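Local coordinates for putative transcriptional regulator protein (Vibrio parahaemolyticus, PDB 3ER6) that probably regulates transcription by sequence-specific DNA binding, this chain being its DJ-1/PfpI-family part rather than the AraC-type DNA-binding part, at residues N162-S167 and V180-G185. The protein carries 1 engineered substitution. Numbering follows the deposited sequence.
Sequences NVYLSS and VEEYFG
Tyr-164 and Glu-182 meet through the phenol oxygen and a carboxylate oxygen across a strand-helix joint of the DJ-1/PfpI domain, an alpha/beta fold of the class I glutamine amidotransferase-like clan. Tyr-164 stands on strand 163-166, hydrogen-bonded through its backbone to Ile-111 and Ala-113 of parallel strand 110-114, while Glu-182 sits in the last turn of helix 173-184, which packs against the side of the strand that carries Tyr-164 and Ser-166. The two side chains come from opposite directions, and the two segments bury just 76 Å² between them, both sides summed. The packed half belongs to the tyrosine: Tyr-164 is buried, and its side chain touches Val-175 and Ile-179 from earlier turns of the same helix. An aromatic residue suits this place because its flat body fills the strand-helix interface and still carries a hydroxyl to the border. CG stands anti to the carbonyl carbon (chi1 -60°), which carries the phenol oxygen to the carboxylate of Glu-182.

Beyond the ring the contact thins out at the exposed Glu-182, whose long chain runs extended past CG to bring its carboxylate to the phenol. The hydroxyl donates to OE2 of Glu-182, with Tyr-164 OH and Glu-182 OE2 2.5 Å apart, a short bond. That oxygen lies at the ring edge, near the ring plane, 3.5 Å from Tyr-164 CE1. Lys-110 completes the polar cluster: its NZ forms a salt bridge with OE1 of Glu-182 and hydrogen bonds with the phenol oxygen and OD1 of Asn-162. The ammonium probably favours an ionised carboxylate here. Glu-182 thus spends one oxygen on the phenol and the other on the lysine. The phenol oxygen meets OE2 on its syn side, 16° out of the carboxylate plane.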
# COMPACT_ATOMS: atom_id res chain seq x y z
N ASN A 162 -15.68 -17.97 5.98
CA ASN A 162 -14.48 -17.31 6.50
C ASN A 162 -13.51 -16.84 5.46
O ASN A 162 -12.33 -16.62 5.78
CB ASN A 162 -13.74 -18.24 7.46
CG ASN A 162 -14.16 -17.99 8.85
OD1 ASN A 162 -14.15 -16.83 9.33
ND2 ASN A 162 -14.59 -19.04 9.51
N VAL A 163 -13.99 -16.72 4.23
CA VAL A 163 -13.13 -16.29 3.13
C VAL A 163 -13.56 -14.86 2.76
O VAL A 163 -14.74 -14.60 2.48
CB VAL A 163 -13.24 -17.24 1.88
CG1 VAL A 163 -12.32 -16.76 0.74
CG2 VAL A 163 -12.95 -18.68 2.29
N TYR A 164 -12.61 -13.94 2.75
CA TYR A 164 -12.85 -12.52 2.46
C TYR A 164 -12.11 -12.15 1.20
O TYR A 164 -10.89 -12.31 1.13
CB TYR A 164 -12.29 -11.64 3.62
CG TYR A 164 -12.91 -11.91 4.95
CD1 TYR A 164 -13.78 -10.97 5.54
CD2 TYR A 164 -12.61 -13.08 5.65
CE1 TYR A 164 -14.35 -11.19 6.79
CE2 TYR A 164 -13.20 -13.35 6.91
CZ TYR A 164 -14.07 -12.40 7.45
OH TYR A 164 -14.65 -12.64 8.66
N LEU A 165 -12.82 -11.65 0.21
CA LEU A 165 -12.25 -11.26 -1.03
C LEU A 165 -12.33 -9.74 -1.23
O LEU A 165 -13.40 -9.11 -1.05
CB LEU A 165 -13.01 -11.90 -2.23
CG LEU A 165 -13.25 -13.43 -2.26
CD1 LEU A 165 -13.97 -13.79 -3.59
CD2 LEU A 165 -11.93 -14.22 -2.13
N SER A 166 -11.20 -9.14 -1.64
CA SER A 166 -11.19 -7.71 -1.90
C SER A 166 -10.37 -7.45 -3.23
O SER A 166 -9.16 -7.62 -3.26
CB SER A 166 -10.59 -6.93 -0.71
OG SER A 166 -10.46 -5.55 -1.08
N SER A 167 -11.07 -7.10 -4.32
CA SER A 167 -10.46 -6.86 -5.65
C SER A 167 -9.29 -5.88 -5.63
O SER A 167 -8.25 -6.12 -6.21
CB SER A 167 -11.50 -6.31 -6.63
OG SER A 167 -12.45 -7.31 -6.91
N VAL A 180 -11.42 -5.76 11.40
CA VAL A 180 -11.26 -4.92 12.60
C VAL A 180 -12.50 -4.94 13.48
O VAL A 180 -12.37 -5.10 14.68
CB VAL A 180 -10.87 -3.45 12.27
CG1 VAL A 180 -10.89 -2.56 13.56
CG2 VAL A 180 -9.50 -3.46 11.67
N GLU A 181 -13.71 -4.80 12.91
CA GLU A 181 -14.89 -4.77 13.77
C GLU A 181 -15.08 -6.13 14.48
O GLU A 181 -15.37 -6.19 15.66
CB GLU A 181 -16.13 -4.37 12.97
CG GLU A 181 -17.32 -4.34 13.84
CD GLU A 181 -18.53 -3.78 13.14
OE1 GLU A 181 -18.39 -3.17 12.05
OE2 GLU A 181 -19.63 -3.96 13.70
N GLU A 182 -14.87 -7.21 13.75
CA GLU A 182 -14.95 -8.57 14.33
C GLU A 182 -14.08 -8.77 15.55
O GLU A 182 -14.56 -9.34 16.53
CB GLU A 182 -14.59 -9.62 13.29
CG GLU A 182 -15.66 -9.69 12.25
CD GLU A 182 -15.55 -10.93 11.37
OE1 GLU A 182 -15.55 -12.06 11.95
OE2 GLU A 182 -15.49 -10.73 10.12
N TYR A 183 -12.82 -8.33 15.50
CA TYR A 183 -11.93 -8.59 16.64
C TYR A 183 -11.93 -7.54 17.71
O TYR A 183 -11.72 -7.88 18.88
CB TYR A 183 -10.50 -8.78 16.14
CG TYR A 183 -10.33 -10.09 15.41
CD1 TYR A 183 -10.21 -11.29 16.13
CD2 TYR A 183 -10.30 -10.14 14.04
CE1 TYR A 183 -10.06 -12.50 15.47
CE2 TYR A 183 -10.14 -11.37 13.35
CZ TYR A 183 -10.03 -12.54 14.08
OH TYR A 183 -9.87 -13.77 13.44
N PHE A 184 -12.13 -6.28 17.30
CA PHE A 184 -11.93 -5.14 18.18
C PHE A 184 -13.21 -4.32 18.45
O PHE A 184 -13.23 -3.50 19.36
CB PHE A 184 -10.81 -4.22 17.65
CG PHE A 184 -9.50 -4.89 17.47
CD1 PHE A 184 -8.86 -5.50 18.56
CD2 PHE A 184 -8.87 -4.92 16.23
CE1 PHE A 184 -7.64 -6.13 18.41
CE2 PHE A 184 -7.63 -5.55 16.09
CZ PHE A 184 -7.02 -6.15 17.17
N GLY A 185 -14.25 -4.52 17.65
CA GLY A 185 -15.49 -3.83 17.90
C GLY A 185 -15.73 -2.57 17.09
O GLY A 185 -14.85 -2.12 16.31